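PDB 6NWZ: carbohydrate deacetylase Agd3 from Neosartorya fumigata, which probably removes acetyl groups from the N-acetylated sugars of the exopolysaccharide galactosaminogalactan, and is required for Aspergillus fumigatus biofilm formation. Local coordinates for residues G134-L145 against A162-P173; T220-H231 against T531-R539. One frame throughout, in Å; residues are numbered along the deposited sequence.

Contact 1 of 2, residues G134-L145 against A162-P173; sequences GGCCNTGVEQLL and ATVSTEGLWHYP
H171 and Q143 meet through their polar ends: H171 NE2 donates to Q143 OE1, which lies at the ring edge. With CG of Q143 anti to its own N (chi1 -174°) and the chain extended beyond, the amide reaches the imidazole, the two planes 49° apart; a bond from Q143 NE2 to A189 O holds the amide from behind. H171 ND1 donates a hydrogen bond to L169 O (2.9 Å), so both ring nitrogens are held and the ring's rotation is fixed. H171 N donates to C136 SG at 3.6 Å (N-H...S angle 156°), and this sulfur approaches the W170 six-membered ring obliquely, 3.9 Å from its centroid, a Cys sulfur-aromatic contact. The E142 carboxylate uses a syn lone pair on each oxygen, OE1 receiving S165 OG at 2.7 Å and OE2 receiving T166 N at 3.2 Å. S165 OG in turn accepts from E167 N, an ST turn. The 134-143 loop thus lies against the 166-173 loop, and beyond them strands 144-147 and 164-165 pair antiparallel, L145 N to V164 O 2.9 Å and V164 N to L145 O 2.7 Å. L145 reaches strands 182-188 and 198-206 and helix 224-237, which V164 also touches; H171 meets F188.

Contact 2 of 2, residues T220-H231 against T531-R539; sequences TDWSATSNYLQH and TMRHLLGLR. With ZN (zinc ion), chain I.
The H231 imidazole presents its edge to L536, whose carbonyl oxygen lies near the ring plane; Q230 CG lies over the centre of one face, and W587 meets the ring edge-to-face. H231 NE2 donates to L536 O at 2.6 Å, in the carbonyl plane and on a lone pair, with an N-H...O angle of 141°; ND1 is hydrogen-bonded to Y47 OH. The R533 guanidinium has H534 ND1 over one face, offset toward the rim. D221 O lies 2.9 Å from R533 NH1 but obliquely, at an angle too poor for a hydrogen bond; the charge is met instead by D530 in a salt bridge from NH2. The N227 amide, turned 65° from the guanidinium, sends both N-H groups of ND2 in its own plane to T220 O (3.0 Å) and S223 O (2.9 Å), which fixes its rotation.

The side chain of L536 is a knob in the hole formed by A224, N227, Y228 and H231, its CD1 3.7 Å from Y228 CB. A224 CB packs against R533 CB at 3.9 Å. The axes of 224-231 and 531-536 approach to 8.2 Å and cross at 28°. S223 N-caps the first helix, its OG accepting from S226 N; a Schellman motif with L538 at C-prime (R539 N to H534 O, L538 N to L535 O) ends the second.

H534 NE2 binds zinc at 2.4 Å, with D530 as the other protein ligand. D530 gives OD2 to zinc and OD1 to R533 NH2, so R533 probably helps orient the carboxylate and may temper its charge.

Overall arrangement
Contact 1 comes first along the chain and closes before contact 2 opens; their centres lie about 17 Å apart. Helix 224-237 joins them: it is touched by both segments of contact 1, through L145, V164 and L169, and it packs on helix 520-536 in contact 2. The junction is direct, with T225 OG1 2.5 Å from S165 O, a probable hydrogen bond, and L169 CD2 3.6 Å from W222 CZ2. Contact 1 belongs to the CBM87 region alone and is partly buried, its centre about 25 Å from that of the chain. Contact 2, buried and about 9 Å from the chain centre, pairs the CBM87 and deacetylase regions across 300 residues of sequence, so the helix connects the two.

Contact 1 of 2, residues G134-L145 against A162-P173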
loop_
_atom_site.group_PDB
_atom_site.type_symbol
_atom_site.label_atom_id
_atom_site.label_comp_id
_atom_site.label_asym_id
_atom_site.label_seq_id
_atom_site.Cartn_x
_atom_site.Cartn_y
_atom_site.Cartn_z
ATOM N N GLY A 134 -27.022 -18.473 -16.514
ATOM C CA GLY A 134 -27.026 -18.714 -15.086
ATOM C C GLY A 134 -26.142 -17.775 -14.290
ATOM O O GLY A 134 -25.285 -17.078 -14.844
ATOM N N GLY A 135 -26.339 -17.754 -12.978
ATOM C CA GLY A 135 -25.477 -16.983 -12.116
ATOM C C GLY A 135 -24.110 -17.623 -11.994
ATOM O O GLY A 135 -23.701 -18.470 -12.787
ATOM N N CYS A 136 -23.394 -17.214 -10.951
ATOM C CA CYS A 136 -21.987 -17.583 -10.847
ATOM C C CYS A 136 -21.767 -18.733 -9.876
ATOM O O CYS A 136 -21.720 -19.902 -10.275
ATOM C CB CYS A 136 -21.162 -16.372 -10.416
ATOM S SG CYS A 136 -21.141 -16.022 -8.643
ATOM N N CYS A 137 -21.629 -18.393 -8.596
ATOM C CA CYS A 137 -21.349 -19.338 -7.528
ATOM C C CYS A 137 -21.925 -18.781 -6.236
ATOM O O CYS A 137 -21.780 -17.590 -5.948
ATOM C CB CYS A 137 -19.845 -19.579 -7.378
ATOM S SG CYS A 137 -19.054 -20.231 -8.860
ATOM N N ASN A 138 -22.569 -19.647 -5.463
ATOM C CA ASN A 138 -23.168 -19.237 -4.200
ATOM C C ASN A 138 -22.071 -18.970 -3.169
ATOM O O ASN A 138 -20.881 -18.886 -3.485
ATOM C CB ASN A 138 -24.156 -20.294 -3.717
ATOM C CG ASN A 138 -25.277 -20.533 -4.704
ATOM O OD1 ASN A 138 -25.716 -19.613 -5.395
ATOM N ND2 ASN A 138 -25.742 -21.774 -4.783
ATOM N N THR A 139 -22.479 -18.821 -1.911
ATOM C CA THR A 139 -21.533 -18.574 -0.831
ATOM C C THR A 139 -20.618 -19.780 -0.653
ATOM O O THR A 139 -21.081 -20.924 -0.616
ATOM C CB THR A 139 -22.274 -18.276 0.474
ATOM O OG1 THR A 139 -23.262 -17.260 0.251
ATOM C CG2 THR A 139 -21.306 -17.797 1.544
ATOM N N GLY A 140 -19.316 -19.524 -0.549
ATOM C CA GLY A 140 -18.348 -20.582 -0.360
ATOM C C GLY A 140 -18.055 -21.423 -1.581
ATOM O O GLY A 140 -17.283 -22.383 -1.475
ATOM N N VAL A 141 -18.644 -21.106 -2.731
ATOM C CA VAL A 141 -18.398 -21.828 -3.974
ATOM C C VAL A 141 -17.359 -21.049 -4.768
ATOM O O VAL A 141 -17.594 -19.898 -5.162
ATOM C CB VAL A 141 -19.691 -22.022 -4.782
ATOM C CG1 VAL A 141 -19.432 -22.901 -6.000
ATOM C CG2 VAL A 141 -20.790 -22.623 -3.910
ATOM N N GLU A 142 -16.209 -21.673 -4.996
ATOM C CA GLU A 142 -15.090 -21.034 -5.669
ATOM C C GLU A 142 -15.158 -21.271 -7.173
ATOM O O GLU A 142 -15.585 -22.334 -7.630
ATOM C CB GLU A 142 -13.769 -21.571 -5.112
ATOM C CG GLU A 142 -12.527 -21.101 -5.844
ATOM C CD GLU A 142 -12.219 -19.644 -5.578
ATOM O OE1 GLU A 142 -11.746 -19.340 -4.464
ATOM O OE2 GLU A 142 -12.462 -18.807 -6.476
ATOM N N GLN A 143 -14.753 -20.259 -7.938
ATOM C CA GLN A 143 -14.503 -20.411 -9.367
ATOM C C GLN A 143 -13.262 -19.606 -9.697
ATOM O O GLN A 143 -13.255 -18.382 -9.531
ATOM C CB GLN A 143 -15.691 -19.948 -10.217
ATOM C CG GLN A 143 -15.508 -20.229 -11.706
ATOM C CD GLN A 143 -16.801 -20.127 -12.492
ATOM O OE1 GLN A 143 -17.604 -19.222 -12.273
ATOM N NE2 GLN A 143 -17.014 -21.065 -13.409
ATOM N N LEU A 144 -12.216 -20.288 -10.150
ATOM C CA LEU A 144 -10.950 -19.628 -10.416
ATOM C C LEU A 144 -11.033 -18.798 -11.688
ATOM O O LEU A 144 -11.688 -19.183 -12.661
ATOM C CB LEU A 144 -9.828 -20.655 -10.522
ATOM C CG LEU A 144 -9.566 -21.382 -9.203
ATOM C CD1 LEU A 144 -8.306 -22.204 -9.301
ATOM C CD2 LEU A 144 -9.475 -20.388 -8.054
ATOM N N LEU A 145 -10.367 -17.647 -11.666
ATOM C CA LEU A 145 -10.350 -16.696 -12.768
ATOM C C LEU A 145 -8.905 -16.376 -13.117
ATOM O O LEU A 145 -8.052 -16.296 -12.230
ATOM C CB LEU A 145 -11.108 -15.414 -12.391
ATOM C CG LEU A 145 -10.841 -14.111 -13.148
ATOM C CD1 LEU A 145 -11.318 -14.222 -14.569
ATOM C CD2 LEU A 145 -11.532 -12.958 -12.461
ATOM N N ALA A 162 -2.164 -16.901 -14.255
ATOM C CA ALA A 162 -2.185 -17.030 -12.804
ATOM C C ALA A 162 -3.617 -16.902 -12.304
ATOM O O ALA A 162 -4.291 -15.907 -12.589
ATOM C CB ALA A 162 -1.288 -15.973 -12.166
ATOM N N THR A 163 -4.082 -17.908 -11.564
ATOM C CA THR A 163 -5.475 -17.952 -11.143
ATOM C C THR A 163 -5.696 -17.117 -9.888
ATOM O O THR A 163 -4.849 -17.079 -8.990
ATOM C CB THR A 163 -5.918 -19.395 -10.885
ATOM O OG1 THR A 163 -4.972 -20.038 -10.025
ATOM C CG2 THR A 163 -6.027 -20.172 -12.189
ATOM N N VAL A 164 -6.847 -16.445 -9.838
ATOM C CA VAL A 164 -7.299 -15.700 -8.672
ATOM C C VAL A 164 -8.717 -16.152 -8.332
ATOM O O VAL A 164 -9.370 -16.862 -9.099
ATOM C CB VAL A 164 -7.254 -14.171 -8.886
ATOM C CG1 VAL A 164 -5.815 -13.697 -9.082
ATOM C CG2 VAL A 164 -8.135 -13.770 -10.058
ATOM N N SER A 165 -9.189 -15.724 -7.165
ATOM C CA SER A 165 -10.463 -16.187 -6.636
ATOM C C SER A 165 -11.590 -15.225 -6.985
ATOM O O SER A 165 -11.419 -14.005 -6.936
ATOM C CB SER A 165 -10.384 -16.348 -5.118
ATOM O OG SER A 165 -11.657 -16.655 -4.582
ATOM N N THR A 166 -12.748 -15.787 -7.332
ATOM C CA THR A 166 -13.956 -15.007 -7.565
ATOM C C THR A 166 -14.963 -15.144 -6.436
ATOM O O THR A 166 -16.062 -14.585 -6.533
ATOM C CB THR A 166 -14.627 -15.417 -8.881
ATOM O OG1 THR A 166 -15.002 -16.801 -8.819
ATOM C CG2 THR A 166 -13.690 -15.192 -10.050
ATOM N N GLU A 167 -14.623 -15.879 -5.381
ATOM C CA GLU A 167 -15.568 -16.134 -4.305
ATOM C C GLU A 167 -16.045 -14.819 -3.702
ATOM O O GLU A 167 -15.241 -13.968 -3.315
ATOM C CB GLU A 167 -14.918 -17.020 -3.242
ATOM C CG GLU A 167 -15.849 -17.472 -2.130
ATOM C CD GLU A 167 -15.243 -18.585 -1.293
ATOM O OE1 GLU A 167 -14.442 -19.372 -1.842
ATOM O OE2 GLU A 167 -15.560 -18.673 -0.087
ATOM N N GLY A 168 -17.364 -14.645 -3.656
ATOM C CA GLY A 168 -17.961 -13.426 -3.170
ATOM C C GLY A 168 -18.274 -12.402 -4.237
ATOM O O GLY A 168 -19.026 -11.461 -3.969
ATOM N N LEU A 169 -17.716 -12.551 -5.432
ATOM C CA LEU A 169 -17.990 -11.652 -6.544
ATOM C C LEU A 169 -18.955 -12.346 -7.495
ATOM O O LEU A 169 -18.617 -13.380 -8.081
ATOM C CB LEU A 169 -16.699 -11.272 -7.270
ATOM C CG LEU A 169 -15.598 -10.596 -6.453
ATOM C CD1 LEU A 169 -14.351 -10.370 -7.306
ATOM C CD2 LEU A 169 -16.102 -9.285 -5.875
ATOM N N TRP A 170 -20.153 -11.789 -7.636
ATOM C CA TRP A 170 -21.120 -12.359 -8.564
ATOM C C TRP A 170 -20.649 -12.131 -9.996
ATOM O O TRP A 170 -20.290 -11.008 -10.366
ATOM C CB TRP A 170 -22.497 -11.736 -8.340
ATOM C CG TRP A 170 -23.617 -12.514 -8.953
ATOM C CD1 TRP A 170 -24.324 -12.189 -10.073
ATOM C CD2 TRP A 170 -24.158 -13.754 -8.482
ATOM N NE1 TRP A 170 -25.276 -13.150 -10.328
ATOM C CE2 TRP A 170 -25.192 -14.121 -9.366
ATOM C CE3 TRP A 170 -23.870 -14.588 -7.397
ATOM C CZ2 TRP A 170 -25.938 -15.286 -9.199
ATOM C CZ3 TRP A 170 -24.608 -15.747 -7.236
ATOM C CH2 TRP A 170 -25.630 -16.084 -8.131
ATOM N N HIS A 171 -20.635 -13.196 -10.802
ATOM C CA HIS A 171 -20.212 -13.101 -12.195
ATOM C C HIS A 171 -21.152 -13.919 -13.075
ATOM O O HIS A 171 -22.067 -14.589 -12.593
ATOM C CB HIS A 171 -18.759 -13.548 -12.367
ATOM C CG HIS A 171 -18.457 -14.878 -11.753
ATOM N ND1 HIS A 171 -18.160 -15.029 -10.415
ATOM C CD2 HIS A 171 -18.402 -16.119 -12.293
ATOM C CE1 HIS A 171 -17.932 -16.305 -10.157
ATOM N NE2 HIS A 171 -18.077 -16.988 -11.278
ATOM N N TYR A 172 -20.931 -13.846 -14.387
ATOM C CA TYR A 172 -21.777 -14.533 -15.361
ATOM C C TYR A 172 -20.887 -15.179 -16.414
ATOM O O TYR A 172 -20.349 -14.484 -17.292
ATOM C CB TYR A 172 -22.770 -13.580 -16.020
ATOM C CG TYR A 172 -23.530 -12.687 -15.066
ATOM C CD1 TYR A 172 -23.013 -11.456 -14.684
ATOM C CD2 TYR A 172 -24.770 -13.066 -14.560
ATOM C CE1 TYR A 172 -23.698 -10.629 -13.818
ATOM C CE2 TYR A 172 -25.466 -12.240 -13.691
ATOM C CZ TYR A 172 -24.922 -11.022 -13.324
ATOM O OH TYR A 172 -25.595 -10.185 -12.461
ATOM N N PRO A 173 -20.697 -16.494 -16.355
ATOM C CA PRO A 173 -19.949 -17.180 -17.414
ATOM C C PRO A 173 -20.564 -16.903 -18.777
ATOM O O PRO A 173 -21.780 -16.996 -18.962
ATOM C CB PRO A 173 -20.064 -18.655 -17.023
ATOM C CG PRO A 173 -20.233 -18.623 -15.535
ATOM C CD PRO A 173 -21.060 -17.399 -15.252
#

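Contact 2 of 2, residues T220-H231 against T531-R539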
loop_
_atom_site.group_PDB
_atom_site.type_symbol
_atom_site.label_atom_id
_atom_site.label_comp_id
_atom_site.label_asym_id
_atom_site.label_seq_id
_atom_site.Cartn_x
_atom_site.Cartn_y
_atom_site.Cartn_z
ATOM N N THR A 220 -13.393 -3.196 -4.695
ATOM C CA THR A 220 -12.036 -2.879 -4.266
ATOM C C THR A 220 -11.930 -2.659 -2.761
ATOM O O THR A 220 -10.811 -2.618 -2.241
ATOM C CB THR A 220 -11.528 -1.643 -5.009
ATOM O OG1 THR A 220 -12.339 -0.509 -4.667
ATOM C CG2 THR A 220 -11.584 -1.870 -6.518
ATOM N N ASP A 221 -13.054 -2.523 -2.053
ATOM C CA ASP A 221 -12.997 -2.284 -0.614
ATOM C C ASP A 221 -12.561 -3.531 0.151
ATOM O O ASP A 221 -11.834 -3.428 1.144
ATOM C CB ASP A 221 -14.352 -1.787 -0.101
ATOM C CG ASP A 221 -15.528 -2.491 -0.763
ATOM O OD1 ASP A 221 -15.488 -2.704 -1.994
ATOM O OD2 ASP A 221 -16.499 -2.827 -0.054
ATOM N N TRP A 222 -12.994 -4.715 -0.286
ATOM C CA TRP A 222 -12.657 -5.946 0.421
ATOM C C TRP A 222 -11.980 -7.005 -0.434
ATOM O O TRP A 222 -11.317 -7.881 0.132
ATOM C CB TRP A 222 -13.912 -6.568 1.063
ATOM C CG TRP A 222 -14.966 -7.006 0.082
ATOM C CD1 TRP A 222 -16.068 -6.299 -0.306
ATOM C CD2 TRP A 222 -15.018 -8.252 -0.631
ATOM N NE1 TRP A 222 -16.800 -7.025 -1.216
ATOM C CE2 TRP A 222 -16.176 -8.225 -1.435
ATOM C CE3 TRP A 222 -14.198 -9.386 -0.668
ATOM C CZ2 TRP A 222 -16.532 -9.285 -2.268
ATOM C CZ3 TRP A 222 -14.552 -10.436 -1.500
ATOM C CH2 TRP A 222 -15.710 -10.379 -2.285
ATOM N N SER A 223 -12.109 -6.964 -1.757
ATOM C CA SER A 223 -11.654 -8.059 -2.607
ATOM C C SER A 223 -10.254 -7.772 -3.133
ATOM O O SER A 223 -10.032 -6.765 -3.814
ATOM C CB SER A 223 -12.625 -8.281 -3.768
ATOM O OG SER A 223 -12.084 -9.185 -4.713
ATOM N N ALA A 224 -9.312 -8.666 -2.821
ATOM C CA ALA A 224 -7.989 -8.567 -3.426
ATOM C C ALA A 224 -8.050 -8.844 -4.925
ATOM O O ALA A 224 -7.316 -8.222 -5.704
ATOM C CB ALA A 224 -7.017 -9.518 -2.733
ATOM N N THR A 225 -8.926 -9.763 -5.350
ATOM C CA THR A 225 -9.072 -10.050 -6.776
ATOM C C THR A 225 -9.445 -8.798 -7.561
ATOM O O THR A 225 -8.878 -8.534 -8.628
ATOM C CB THR A 225 -10.119 -11.148 -6.994
ATOM O OG1 THR A 225 -9.534 -12.432 -6.741
ATOM C CG2 THR A 225 -10.650 -11.129 -8.420
ATOM N N SER A 226 -10.388 -8.004 -7.039
ATOM C CA SER A 226 -10.778 -6.771 -7.717
ATOM C C SER A 226 -9.600 -5.813 -7.842
ATOM O O SER A 226 -9.396 -5.201 -8.898
ATOM C CB SER A 226 -11.935 -6.105 -6.973
ATOM O OG SER A 226 -13.061 -6.962 -6.910
ATOM N N ASN A 227 -8.805 -5.677 -6.774
ATOM C CA ASN A 227 -7.606 -4.848 -6.836
ATOM C C ASN A 227 -6.556 -5.415 -7.784
ATOM O O ASN A 227 -5.685 -4.665 -8.238
ATOM C CB ASN A 227 -7.008 -4.677 -5.439
ATOM C CG ASN A 227 -7.786 -3.693 -4.593
ATOM O OD1 ASN A 227 -7.481 -2.501 -4.573
ATOM N ND2 ASN A 227 -8.800 -4.186 -3.892
ATOM N N TYR A 228 -6.611 -6.715 -8.081
ATOM C CA TYR A 228 -5.730 -7.299 -9.087
ATOM C C TYR A 228 -6.227 -7.001 -10.495
ATOM O O TYR A 228 -5.448 -6.605 -11.369
ATOM C CB TYR A 228 -5.624 -8.809 -8.876
ATOM C CG TYR A 228 -4.886 -9.556 -9.970
ATOM C CD1 TYR A 228 -3.522 -9.383 -10.154
ATOM C CD2 TYR A 228 -5.548 -10.457 -10.801
ATOM C CE1 TYR A 228 -2.838 -10.070 -11.138
ATOM C CE2 TYR A 228 -4.867 -11.152 -11.793
ATOM C CZ TYR A 228 -3.509 -10.951 -11.955
ATOM O OH TYR A 228 -2.803 -11.627 -12.931
ATOM N N LEU A 229 -7.528 -7.191 -10.726
ATOM C CA LEU A 229 -8.076 -7.029 -12.066
ATOM C C LEU A 229 -7.993 -5.587 -12.543
ATOM O O LEU A 229 -7.823 -5.344 -13.743
ATOM C CB LEU A 229 -9.527 -7.511 -12.096
ATOM C CG LEU A 229 -9.786 -8.979 -11.753
ATOM C CD1 LEU A 229 -11.273 -9.273 -11.808
ATOM C CD2 LEU A 229 -9.027 -9.909 -12.691
ATOM N N GLN A 230 -8.099 -4.621 -11.628
ATOM C CA GLN A 230 -8.259 -3.231 -12.043
ATOM C C GLN A 230 -7.054 -2.728 -12.824
ATOM O O GLN A 230 -7.181 -1.793 -13.623
ATOM C CB GLN A 230 -8.509 -2.347 -10.826
ATOM C CG GLN A 230 -7.365 -2.321 -9.839
ATOM C CD GLN A 230 -7.668 -1.460 -8.634
ATOM O OE1 GLN A 230 -8.683 -0.761 -8.595
ATOM N NE2 GLN A 230 -6.790 -1.508 -7.637
ATOM N N HIS A 231 -5.884 -3.337 -12.623
ATOM C CA HIS A 231 -4.693 -2.913 -13.348
ATOM C C HIS A 231 -4.774 -3.245 -14.831
ATOM O O HIS A 231 -4.062 -2.633 -15.636
ATOM C CB HIS A 231 -3.455 -3.546 -12.718
ATOM C CG HIS A 231 -3.270 -3.184 -11.279
ATOM N ND1 HIS A 231 -2.866 -1.929 -10.877
ATOM C CD2 HIS A 231 -3.450 -3.903 -10.146
ATOM C CE1 HIS A 231 -2.796 -1.894 -9.558
ATOM N NE2 HIS A 231 -3.145 -3.080 -9.090
ATOM N N THR A 531 -3.045 -8.815 2.466
ATOM C CA THR A 531 -1.895 -8.003 2.084
ATOM C C THR A 531 -1.847 -7.756 0.581
ATOM O O THR A 531 -1.389 -6.694 0.145
ATOM C CB THR A 531 -0.604 -8.667 2.554
ATOM O OG1 THR A 531 -0.727 -9.013 3.939
ATOM C CG2 THR A 531 0.577 -7.719 2.378
ATOM N N MET A 532 -2.302 -8.717 -0.229
ATOM C CA MET A 532 -2.409 -8.466 -1.663
ATOM C C MET A 532 -3.402 -7.346 -1.950
ATOM O O MET A 532 -3.190 -6.536 -2.859
ATOM C CB MET A 532 -2.818 -9.742 -2.396
ATOM C CG MET A 532 -1.752 -10.829 -2.420
ATOM S SD MET A 532 -0.175 -10.293 -3.103
ATOM C CE MET A 532 0.800 -10.062 -1.614
ATOM N N ARG A 533 -4.493 -7.284 -1.183
ATOM C CA ARG A 533 -5.450 -6.197 -1.352
ATOM C C ARG A 533 -4.798 -4.844 -1.093
ATOM O O ARG A 533 -5.086 -3.864 -1.789
ATOM C CB ARG A 533 -6.643 -6.411 -0.422
ATOM C CG ARG A 533 -7.678 -5.314 -0.485
ATOM C CD ARG A 533 -8.890 -5.651 0.368
ATOM N NE ARG A 533 -8.617 -5.650 1.805
ATOM C CZ ARG A 533 -8.717 -4.573 2.581
ATOM N NH1 ARG A 533 -9.066 -3.404 2.056
ATOM N NH2 ARG A 533 -8.463 -4.660 3.881
ATOM N N HIS A 534 -3.911 -4.774 -0.097
ATOM C CA HIS A 534 -3.192 -3.534 0.178
ATOM C C HIS A 534 -2.183 -3.227 -0.920
ATOM O O HIS A 534 -2.158 -2.116 -1.463
ATOM C CB HIS A 534 -2.485 -3.628 1.532
ATOM C CG HIS A 534 -3.409 -3.874 2.683
ATOM N ND1 HIS A 534 -4.691 -3.369 2.729
ATOM C CD2 HIS A 534 -3.238 -4.570 3.830
ATOM C CE1 HIS A 534 -5.268 -3.742 3.857
ATOM N NE2 HIS A 534 -4.408 -4.472 4.542
ATOM N N LEU A 535 -1.340 -4.209 -1.260
ATOM C CA LEU A 535 -0.246 -3.969 -2.194
ATOM C C LEU A 535 -0.761 -3.747 -3.611
ATOM O O LEU A 535 -0.293 -2.841 -4.313
ATOM C CB LEU A 535 0.742 -5.135 -2.152
ATOM C CG LEU A 535 1.484 -5.340 -0.829
ATOM C CD1 LEU A 535 2.594 -6.375 -0.969
ATOM C CD2 LEU A 535 2.039 -4.022 -0.316
ATOM N N LEU A 536 -1.717 -4.563 -4.056
ATOM C CA LEU A 536 -2.302 -4.350 -5.374
ATOM C C LEU A 536 -3.198 -3.115 -5.418
ATOM O O LEU A 536 -3.548 -2.660 -6.513
ATOM C CB LEU A 536 -3.076 -5.599 -5.809
ATOM C CG LEU A 536 -2.193 -6.840 -5.989
ATOM C CD1 LEU A 536 -2.994 -8.059 -6.411
ATOM C CD2 LEU A 536 -1.106 -6.545 -7.003
ATOM N N GLY A 537 -3.569 -2.563 -4.267
ATOM C CA GLY A 537 -4.227 -1.278 -4.192
ATOM C C GLY A 537 -3.275 -0.106 -4.118
ATOM O O GLY A 537 -3.719 1.032 -3.933
ATOM N N LEU A 538 -1.970 -0.363 -4.246
ATOM C CA LEU A 538 -0.931 0.669 -4.247
ATOM C C LEU A 538 -0.888 1.441 -2.929
ATOM O O LEU A 538 -0.470 2.600 -2.887
ATOM C CB LEU A 538 -1.094 1.629 -5.431
ATOM C CG LEU A 538 -1.125 0.980 -6.817
ATOM C CD1 LEU A 538 -1.007 2.036 -7.911
ATOM C CD2 LEU A 538 -0.038 -0.078 -6.951
ATOM N N ARG A 539 -1.309 0.800 -1.843
ATOM C CA ARG A 539 -1.184 1.386 -0.516
ATOM C C ARG A 539 0.267 1.272 -0.058
ATOM O O ARG A 539 0.783 0.163 0.122
ATOM C CB ARG A 539 -2.129 0.688 0.460
ATOM C CG ARG A 539 -3.597 0.757 0.048
ATOM C CD ARG A 539 -4.179 2.142 0.281
ATOM N NE ARG A 539 -4.354 2.403 1.705
ATOM C CZ ARG A 539 -5.507 2.276 2.354
ATOM N NH1 ARG A 539 -6.606 1.908 1.702
ATOM N NH2 ARG A 539 -5.563 2.525 3.657
HETATM ZN ZN ZN I . -4.368 -5.697 6.594
#